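Long-range contacts in beta-glucosidase (Chaetomella raphigera, PDB 6JXG), which probably hydrolyses terminal, non-reducing beta-D-glucosyl residues to release beta-D-glucose, as a secreted glycoside hydrolase of family 3 in cellulose degradation: residues Gly144-Gly149 against Tyr293-Asp298; Ile533-Ser538 against Gln568-Phe573; Leu670-Leu675 against Trp685-Ser690. One frame throughout, in Å; residues are numbered along the deposited sequence.

Interaction 1: Gly144-Gly149 against Tyr293-Asp298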
loop_
_atom_site.group_PDB
_atom_site.type_symbol
_atom_site.label_atom_id
_atom_site.label_comp_id
_atom_site.label_asym_id
_atom_site.label_seq_id
_atom_site.Cartn_x
_atom_site.Cartn_y
_atom_site.Cartn_z
ATOM N N GLY A 144 -4.678 -10.925 -7.617
ATOM C CA GLY A 144 -5.799 -10.327 -8.292
ATOM C C GLY A 144 -5.439 -9.762 -9.645
ATOM O O GLY A 144 -6.101 -10.013 -10.665
ATOM N N MET A 145 -4.460 -8.886 -9.650
ATOM C CA MET A 145 -4.044 -8.217 -10.865
ATOM C C MET A 145 -3.665 -9.210 -11.968
ATOM O O MET A 145 -4.134 -9.110 -13.129
ATOM C CB MET A 145 -2.842 -7.337 -10.563
ATOM C CG MET A 145 -3.171 -6.069 -9.800
ATOM S SD MET A 145 -1.716 -5.123 -9.251
ATOM C CE MET A 145 -1.152 -4.355 -10.770
ATOM N N GLN A 146 -2.821 -10.150 -11.593
ATOM C CA GLN A 146 -2.304 -11.123 -12.550
ATOM C C GLN A 146 -3.357 -12.190 -12.932
ATOM O O GLN A 146 -3.369 -12.656 -14.082
ATOM C CB GLN A 146 -0.988 -11.712 -12.074
ATOM C CG GLN A 146 0.046 -10.600 -11.864
ATOM C CD GLN A 146 1.472 -11.016 -11.767
ATOM O OE1 GLN A 146 2.377 -10.163 -11.867
ATOM N NE2 GLN A 146 1.722 -12.272 -11.494
ATOM N N ASP A 147 -4.281 -12.487 -12.036
ATOM C CA ASP A 147 -5.421 -13.317 -12.435
ATOM C C ASP A 147 -6.228 -12.613 -13.560
ATOM O O ASP A 147 -6.753 -13.310 -14.399
ATOM C CB ASP A 147 -6.361 -13.625 -11.240
ATOM C CG ASP A 147 -5.842 -14.681 -10.305
ATOM O OD1 ASP A 147 -4.824 -15.352 -10.586
ATOM O OD2 ASP A 147 -6.520 -14.862 -9.248
ATOM N N ALA A 148 -6.317 -11.265 -13.576
ATOM C CA ALA A 148 -6.963 -10.493 -14.633
ATOM C C ALA A 148 -6.183 -10.429 -15.886
ATOM O O ALA A 148 -6.681 -9.922 -16.857
ATOM C CB ALA A 148 -7.259 -9.051 -14.164
ATOM N N GLY A 149 -4.907 -10.798 -15.849
ATOM C CA GLY A 149 -4.094 -10.920 -17.030
ATOM C C GLY A 149 -3.037 -9.823 -17.249
ATOM O O GLY A 149 -2.322 -9.855 -18.279
ATOM N N TYR A 293 4.945 -14.235 -21.179
ATOM C CA TYR A 293 4.342 -15.555 -21.377
ATOM C C TYR A 293 3.693 -16.059 -20.105
ATOM O O TYR A 293 2.636 -16.672 -20.173
ATOM C CB TYR A 293 5.375 -16.573 -21.798
ATOM C CG TYR A 293 5.868 -16.433 -23.211
ATOM C CD1 TYR A 293 4.986 -16.589 -24.263
ATOM C CD2 TYR A 293 7.192 -16.185 -23.506
ATOM C CE1 TYR A 293 5.386 -16.481 -25.553
ATOM C CE2 TYR A 293 7.616 -16.086 -24.842
ATOM C CZ TYR A 293 6.668 -16.250 -25.847
ATOM O OH TYR A 293 6.982 -16.121 -27.195
ATOM N N PHE A 294 4.323 -15.804 -18.944
ATOM C CA PHE A 294 3.797 -16.296 -17.655
ATOM C C PHE A 294 2.367 -15.868 -17.362
ATOM O O PHE A 294 1.553 -16.687 -16.998
ATOM C CB PHE A 294 4.713 -15.894 -16.474
ATOM C CG PHE A 294 4.246 -16.437 -15.159
ATOM C CD1 PHE A 294 3.373 -15.717 -14.358
ATOM C CD2 PHE A 294 4.607 -17.692 -14.778
ATOM C CE1 PHE A 294 2.872 -16.232 -13.158
ATOM C CE2 PHE A 294 4.184 -18.206 -13.549
ATOM C CZ PHE A 294 3.277 -17.448 -12.740
ATOM N N VAL A 295 2.049 -14.610 -17.575
ATOM C CA VAL A 295 0.672 -14.154 -17.449
ATOM C C VAL A 295 -0.196 -14.309 -18.715
ATOM O O VAL A 295 -1.333 -13.894 -18.669
ATOM C CB VAL A 295 0.546 -12.717 -16.874
ATOM C CG1 VAL A 295 1.489 -12.542 -15.693
ATOM C CG2 VAL A 295 0.814 -11.666 -17.878
ATOM N N GLY A 296 0.350 -14.901 -19.790
ATOM C CA GLY A 296 -0.397 -15.250 -21.012
ATOM C C GLY A 296 -0.693 -14.097 -21.949
ATOM O O GLY A 296 -1.692 -14.138 -22.690
ATOM N N GLN A 297 0.153 -13.089 -21.989
ATOM C CA GLN A 297 -0.142 -11.940 -22.813
ATOM C C GLN A 297 0.203 -12.118 -24.333
ATOM O O GLN A 297 -0.030 -11.204 -25.162
ATOM C CB GLN A 297 0.550 -10.688 -22.313
ATOM C CG GLN A 297 0.022 -10.258 -20.948
ATOM C CD GLN A 297 0.635 -9.006 -20.441
ATOM O OE1 GLN A 297 1.638 -8.521 -20.942
ATOM N NE2 GLN A 297 0.046 -8.492 -19.404
ATOM N N ASP A 298 0.790 -13.254 -24.658
ATOM C CA ASP A 298 1.282 -13.506 -25.998
ATOM C C ASP A 298 0.183 -13.910 -26.933
ATOM O O ASP A 298 0.436 -13.910 -28.154
ATOM C CB ASP A 298 2.338 -14.636 -25.978
ATOM C CG ASP A 298 1.830 -15.870 -25.409
ATOM O OD1 ASP A 298 1.923 -16.922 -26.078
ATOM O OD2 ASP A 298 1.323 -15.841 -24.270
HETATM O O HOH W 1 -2.855 -11.886 -20.108
#

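Interaction 2: Ile533-Ser538 against Gln568-Phe573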
loop_
_atom_site.group_PDB
_atom_site.type_symbol
_atom_site.label_atom_id
_atom_site.label_comp_id
_atom_site.label_asym_id
_atom_site.label_seq_id
_atom_site.Cartn_x
_atom_site.Cartn_y
_atom_site.Cartn_z
ATOM N N ILE A 533 -1.049 5.961 16.062
ATOM C CA ILE A 533 -1.296 7.372 16.297
ATOM C C ILE A 533 -0.757 7.694 17.707
ATOM O O ILE A 533 -1.309 7.276 18.746
ATOM C CB ILE A 533 -2.781 7.754 16.150
ATOM C CG1 ILE A 533 -3.233 7.500 14.714
ATOM C CG2 ILE A 533 -3.067 9.209 16.586
ATOM C CD1 ILE A 533 -4.631 7.927 14.419
ATOM N N ALA A 534 0.391 8.379 17.709
ATOM C CA ALA A 534 1.107 8.742 18.941
ATOM C C ALA A 534 0.498 9.991 19.589
ATOM O O ALA A 534 -0.305 10.749 18.975
ATOM C CB ALA A 534 2.509 9.013 18.606
ATOM N N LYS A 535 0.905 10.219 20.822
ATOM C CA LYS A 535 0.521 11.420 21.549
ATOM C C LYS A 535 1.415 12.630 21.224
ATOM O O LYS A 535 0.961 13.780 21.364
ATOM C CB LYS A 535 0.561 11.182 23.059
ATOM C CG LYS A 535 -0.337 10.061 23.526
ATOM C CD LYS A 535 -0.477 10.132 25.016
ATOM C CE LYS A 535 -0.984 8.837 25.559
ATOM N NZ LYS A 535 -0.906 9.018 27.060
ATOM N N GLN A 536 2.618 12.371 20.765
ATOM C CA GLN A 536 3.502 13.357 20.199
ATOM C C GLN A 536 4.393 12.756 19.109
ATOM O O GLN A 536 4.788 11.583 19.156
ATOM C CB GLN A 536 4.393 13.960 21.294
ATOM C CG GLN A 536 5.423 13.039 21.891
ATOM C CD GLN A 536 5.979 13.496 23.268
ATOM O OE1 GLN A 536 6.515 12.709 24.009
ATOM N NE2 GLN A 536 5.869 14.715 23.567
ATOM N N ALA A 537 4.794 13.590 18.156
ATOM C CA ALA A 537 5.592 13.149 17.020
ATOM C C ALA A 537 6.940 12.501 17.384
ATOM O O ALA A 537 7.375 11.539 16.720
ATOM C CB ALA A 537 5.790 14.328 16.001
ATOM N N SER A 538 7.591 12.948 18.479
ATOM C CA SER A 538 8.911 12.376 18.842
ATOM C C SER A 538 8.837 10.908 19.317
ATOM O O SER A 538 9.818 10.211 19.291
ATOM C CB SER A 538 9.584 13.262 19.940
ATOM O OG SER A 538 8.739 13.314 21.073
ATOM N N GLN A 568 3.162 4.701 25.558
ATOM C CA GLN A 568 1.758 4.548 25.300
ATOM C C GLN A 568 1.364 5.427 24.084
ATOM O O GLN A 568 1.526 6.648 24.111
ATOM C CB GLN A 568 0.867 4.945 26.506
ATOM C CG GLN A 568 0.808 3.934 27.645
ATOM C CD GLN A 568 1.607 4.427 28.845
ATOM O OE1 GLN A 568 1.350 5.521 29.363
ATOM N NE2 GLN A 568 2.599 3.631 29.284
ATOM N N PRO A 569 0.774 4.792 23.063
ATOM C CA PRO A 569 0.324 5.587 21.952
ATOM C C PRO A 569 -0.994 6.152 22.346
ATOM O O PRO A 569 -1.560 5.713 23.378
ATOM C CB PRO A 569 0.184 4.527 20.811
ATOM C CG PRO A 569 0.128 3.169 21.454
ATOM C CD PRO A 569 0.595 3.342 22.874
ATOM N N ARG A 570 -1.568 7.018 21.507
ATOM C CA ARG A 570 -2.936 7.440 21.731
ATOM C C ARG A 570 -3.880 6.385 21.198
ATOM O O ARG A 570 -4.755 5.921 21.920
ATOM C CB ARG A 570 -3.185 8.783 21.130
ATOM C CG ARG A 570 -4.639 9.192 21.118
ATOM C CD ARG A 570 -5.227 9.182 22.561
ATOM N NE ARG A 570 -4.595 10.202 23.369
ATOM C CZ ARG A 570 -4.536 10.199 24.701
ATOM N NH1 ARG A 570 -5.073 9.227 25.416
ATOM N NH2 ARG A 570 -3.921 11.178 25.329
ATOM N N PHE A 571 -3.708 5.996 19.935
ATOM C CA PHE A 571 -4.440 4.870 19.361
ATOM C C PHE A 571 -3.379 3.949 18.737
ATOM O O PHE A 571 -2.576 4.405 17.900
ATOM C CB PHE A 571 -5.416 5.358 18.321
ATOM C CG PHE A 571 -6.409 6.373 18.857
ATOM C CD1 PHE A 571 -7.311 5.994 19.827
ATOM C CD2 PHE A 571 -6.444 7.658 18.346
ATOM C CE1 PHE A 571 -8.263 6.929 20.334
ATOM C CE2 PHE A 571 -7.387 8.566 18.820
ATOM C CZ PHE A 571 -8.276 8.193 19.827
ATOM N N GLU A 572 -3.344 2.701 19.215
ATOM C CA GLU A 572 -2.365 1.748 18.791
ATOM C C GLU A 572 -2.628 1.153 17.405
ATOM O O GLU A 572 -3.776 1.127 16.889
ATOM C CB GLU A 572 -2.256 0.634 19.843
ATOM C CG GLU A 572 -3.480 -0.269 19.919
ATOM C CD GLU A 572 -4.601 0.169 20.877
ATOM O OE1 GLU A 572 -4.630 1.337 21.316
ATOM O OE2 GLU A 572 -5.466 -0.682 21.135
ATOM N N PHE A 573 -1.567 0.629 16.817
ATOM C CA PHE A 573 -1.683 -0.223 15.631
ATOM C C PHE A 573 -2.731 -1.302 15.892
ATOM O O PHE A 573 -2.698 -1.935 16.924
ATOM C CB PHE A 573 -0.328 -0.826 15.317
ATOM C CG PHE A 573 -0.306 -1.817 14.157
ATOM C CD1 PHE A 573 -0.099 -1.394 12.818
ATOM C CD2 PHE A 573 -0.537 -3.165 14.390
ATOM C CE1 PHE A 573 -0.096 -2.298 11.758
ATOM C CE2 PHE A 573 -0.495 -4.075 13.326
ATOM C CZ PHE A 573 -0.266 -3.644 12.009
HETATM O O HOH W 2 2.512 8.197 22.071
HETATM O O HOH W 3 2.290 8.046 26.402
#

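Interaction 3: Leu670-Leu675 against Trp685-Ser690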
loop_
_atom_site.group_PDB
_atom_site.type_symbol
_atom_site.label_atom_id
_atom_site.label_comp_id
_atom_site.label_asym_id
_atom_site.label_seq_id
_atom_site.Cartn_x
_atom_site.Cartn_y
_atom_site.Cartn_z
ATOM N N LEU A 670 -0.061 -20.294 10.325
ATOM C CA LEU A 670 1.277 -19.795 10.474
ATOM C C LEU A 670 2.253 -20.527 9.552
ATOM O O LEU A 670 2.311 -21.787 9.513
ATOM C CB LEU A 670 1.771 -19.922 11.923
ATOM C CG LEU A 670 1.024 -19.073 12.921
ATOM C CD1 LEU A 670 1.305 -19.580 14.351
ATOM C CD2 LEU A 670 1.474 -17.622 12.786
ATOM N N ARG A 671 2.970 -19.740 8.772
ATOM C CA ARG A 671 4.041 -20.278 7.940
ATOM C C ARG A 671 5.275 -20.487 8.808
ATOM O O ARG A 671 5.456 -19.811 9.812
ATOM C CB ARG A 671 4.374 -19.280 6.817
ATOM C CG ARG A 671 3.259 -19.043 5.804
ATOM C CD ARG A 671 3.561 -17.837 4.957
ATOM N NE ARG A 671 3.666 -16.618 5.788
ATOM C CZ ARG A 671 3.895 -15.430 5.260
ATOM N NH1 ARG A 671 4.001 -15.275 3.938
ATOM N NH2 ARG A 671 4.054 -14.408 6.049
ATOM N N ARG A 672 6.170 -21.353 8.408
ATOM C CA ARG A 672 7.419 -21.471 9.115
ATOM C C ARG A 672 8.116 -20.135 9.267
ATOM O O ARG A 672 8.674 -19.825 10.315
ATOM C CB ARG A 672 8.347 -22.505 8.372
ATOM C CG ARG A 672 9.724 -22.637 8.993
ATOM C CD ARG A 672 10.478 -23.990 8.732
ATOM N NE ARG A 672 9.791 -24.764 7.752
ATOM C CZ ARG A 672 9.191 -25.931 7.861
ATOM N NH1 ARG A 672 9.222 -26.712 8.906
ATOM N NH2 ARG A 672 8.568 -26.330 6.793
ATOM N N LYS A 673 8.114 -19.318 8.193
ATOM C CA LYS A 673 8.727 -17.989 8.213
ATOM C C LYS A 673 8.141 -17.097 9.298
ATOM O O LYS A 673 8.831 -16.263 9.835
ATOM C CB LYS A 673 8.566 -17.293 6.842
ATOM C CG LYS A 673 9.510 -16.127 6.705
ATOM C CD LYS A 673 9.404 -15.482 5.294
ATOM C CE LYS A 673 10.433 -14.404 5.080
ATOM N NZ LYS A 673 10.371 -13.732 3.744
ATOM N N ASP A 674 6.873 -17.281 9.597
ATOM C CA ASP A 674 6.186 -16.426 10.566
ATOM C C ASP A 674 6.718 -16.649 11.985
ATOM O O ASP A 674 6.542 -15.778 12.855
ATOM C CB ASP A 674 4.689 -16.698 10.517
ATOM C CG ASP A 674 4.055 -16.218 9.229
ATOM O OD1 ASP A 674 4.521 -15.142 8.794
ATOM O OD2 ASP A 674 3.145 -16.920 8.659
ATOM N N LEU A 675 7.368 -17.799 12.165
ATOM C CA LEU A 675 7.935 -18.230 13.427
ATOM C C LEU A 675 9.451 -18.241 13.421
ATOM O O LEU A 675 10.066 -18.813 14.333
ATOM C CB LEU A 675 7.436 -19.634 13.773
ATOM C CG LEU A 675 5.924 -19.747 13.909
ATOM C CD1 LEU A 675 5.525 -21.204 13.984
ATOM C CD2 LEU A 675 5.389 -18.994 15.113
ATOM N N TRP A 685 17.534 -17.805 7.583
ATOM C CA TRP A 685 16.373 -17.786 8.518
ATOM C C TRP A 685 16.518 -18.918 9.510
ATOM O O TRP A 685 16.804 -20.037 9.090
ATOM C CB TRP A 685 15.082 -17.957 7.757
ATOM C CG TRP A 685 14.700 -16.695 7.014
ATOM C CD1 TRP A 685 14.951 -16.390 5.697
ATOM C CD2 TRP A 685 14.025 -15.566 7.572
ATOM N NE1 TRP A 685 14.449 -15.109 5.405
ATOM C CE2 TRP A 685 13.902 -14.578 6.541
ATOM C CE3 TRP A 685 13.531 -15.279 8.844
ATOM C CZ2 TRP A 685 13.324 -13.362 6.750
ATOM C CZ3 TRP A 685 12.928 -14.031 9.062
ATOM C CH2 TRP A 685 12.801 -13.092 7.987
ATOM N N VAL A 686 16.346 -18.637 10.806
ATOM C CA VAL A 686 16.322 -19.703 11.786
ATOM C C VAL A 686 14.929 -19.805 12.431
ATOM O O VAL A 686 14.325 -18.800 12.771
ATOM C CB VAL A 686 17.428 -19.485 12.827
ATOM C CG1 VAL A 686 17.342 -20.536 13.929
ATOM C CG2 VAL A 686 18.808 -19.640 12.173
ATOM N N THR A 687 14.454 -21.020 12.592
ATOM C CA THR A 687 13.264 -21.295 13.384
ATOM C C THR A 687 13.618 -21.855 14.757
ATOM O O THR A 687 14.091 -22.988 14.819
ATOM C CB THR A 687 12.407 -22.345 12.712
ATOM O OG1 THR A 687 12.312 -22.015 11.323
ATOM C CG2 THR A 687 10.993 -22.367 13.323
ATOM N N PRO A 688 13.363 -21.101 15.831
ATOM C CA PRO A 688 13.721 -21.577 17.177
ATOM C C PRO A 688 13.132 -22.947 17.549
ATOM O O PRO A 688 12.035 -23.378 17.099
ATOM C CB PRO A 688 13.158 -20.508 18.127
ATOM C CG PRO A 688 12.963 -19.293 17.297
ATOM C CD PRO A 688 12.712 -19.782 15.871
ATOM N N THR A 689 13.899 -23.621 18.392
ATOM C CA THR A 689 13.735 -25.021 18.614
ATOM C C THR A 689 13.738 -25.403 20.125
ATOM O O THR A 689 13.831 -26.547 20.510
ATOM C CB THR A 689 14.851 -25.675 17.739
ATOM O OG1 THR A 689 14.418 -26.946 17.310
ATOM C CG2 THR A 689 16.200 -25.723 18.402
ATOM N N SER A 690 13.679 -24.415 20.984
ATOM C CA SER A 690 13.509 -24.635 22.416
ATOM C C SER A 690 12.870 -23.368 22.974
ATOM O O SER A 690 12.977 -22.270 22.415
ATOM C CB SER A 690 14.854 -24.863 23.117
ATOM O OG SER A 690 15.661 -23.700 23.007
#

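Interaction 1: Gly144-Gly149 against Tyr293-Asp298
The carbonyl oxygen of G149 is the atom on which this contact turns. The side-chain amide of Q297 gives it a nearly straight hydrogen bond, NE2 to O 3.0 Å with 177° at the hydrogen, lying in the carbonyl plane on a lone pair and in the amide's own plane. A water adds a second bond to the same G149 O at 2.8 Å and donates its other proton to V295 O at 2.9 Å, tying the two backbones together. Q297 reaches across because its chain runs extended beyond CG, with CG opposite its own carbonyl carbon (chi1 -66°). The same amide nitrogen also donates to N104 O, which helps fix the rotation of the group.

The remaining contact is van der Waals. V295 turns its CB toward the other segment and lays CG2 against G149 O at 3.6 Å, while CG1 faces the amide carbon CD of Q146 at 4.2 Å. The polar end of Q146 looks elsewhere: OE1 takes the backbone N-H groups of A152 and A195, and NE2 donates to N193 O.

Both segments are helix C-termini. Helix 131-147, of the family 3 N-terminal TIM-barrel domain, and the later helix 278-294 each finish in a Schellman motif, at G149 and G296, both with positive phi. With one residue between, G149 is followed by strand 151-157 of the domain's sheet. Two helix ends are therefore joined through one carbonyl by a direct amide bond and a water bridge, so the join depends more on directed polar bonds than on apolar burial.

Interaction 2: Ile533-Ser538 against Gln568-Phe573
One carbonyl, I533 O, takes two consecutive backbone N-H groups, those of R570 at 2.8 Å and F571 at 3.0 Å, both in the carbonyl plane. The R570 bond is the more bent, 134° at the hydrogen. The return bond runs from I533 N to F571 O at 2.9 Å. With R570 and F571 both facing I533, this is a classic beta bulge on a single antiparallel bridge, made by two loop segments of the family 3 C-terminal domain on either side of helix 559-564 in the chain. Beside the bridge, the side chains of I533 and F571 run the same way, CG2 to CD2 4.1 Å, and both rest on L337 of strand 335-339.

K535 crosses R570 at about a right angle, its CE 3.7 Å above one face of the guanidinium. In R570, CG lies anti to the backbone N (chi1 170°) and so over a face of the F571 ring, toward its rim; the bends at chi2 and chi3 then turn the guanidinium toward K535. The like charges K535 NZ and R570 NH2 come within 4.1 Å, but R570 NH2 also has a salt bridge to E490, which probably eases the repulsion. Water joins K535 N to Q568 O.

Interaction 3: Leu670-Leu675 against Trp685-Ser690
K673 and W685 meet at the short two-stranded hairpin 677-679/684-686 of the fibronectin type III-like domain: W685 lies on strand 684-686, and K673 comes to it from the 3-10 turn at 673-674 that follows strand 663-671. The contact across the segments is van der Waals in character. K673 brings its fully extended chain obliquely against the W685 indole, CE standing above the ring plane toward the rim, 3.5 Å from CZ2. CG lies opposite the backbone N (chi1 -163°), which carries the chain out to the ring; K673 also makes a cation-pi contact with W184 of helix 184-191, so the lysine touches two tryptophans. At the other end of the contact R672 crosses T687 at about a right angle, its CG 3.5 Å from T687 OG1. That hydroxyl is hydrogen-bonded to S676 OG, while the guanidinium of R672 forms a salt bridge with D611.

Charged bonds within 670-675 brace the turn. R671 grips D674 side-on, NE to OD2 at 2.9 Å and NH2 to OD1 at 2.9 Å, and R671 N adds a third bond to OD2 at 2.8 Å, from the same face of the carboxylate plane as NE. R671 NH1 continues to D188 in the N-terminal domain, linking the two domains.

One backbone oxygen is buried here without any polar partner in the model: L675 O, with T687 CG2 at 3.8 Å and the ring carbon CD of P688 at 3.2 Å.

How the interactions relate
Along the chain the three contacts follow in series: in interaction 1, segment 144-149 of the N-terminal barrel domain packs against the end of helix 278-294; interaction 2 joins two loops of the C-terminal domain, and interaction 3 lies in the fibronectin-like domain. They do not touch. The centres of interactions 1 and 2 lie about 42 Å apart, on opposite sides of the chain's centre; the centre of interaction 3 is about 33 Å from that of the first and about 30 Å from that of the second. Bonds outside the segments nevertheless connect the regions: F573 pairs through its backbone with S701, in the fibronectin-like region, and 670-675 packs on helix 184-191 of the barrel domain, so the third region contacts both others.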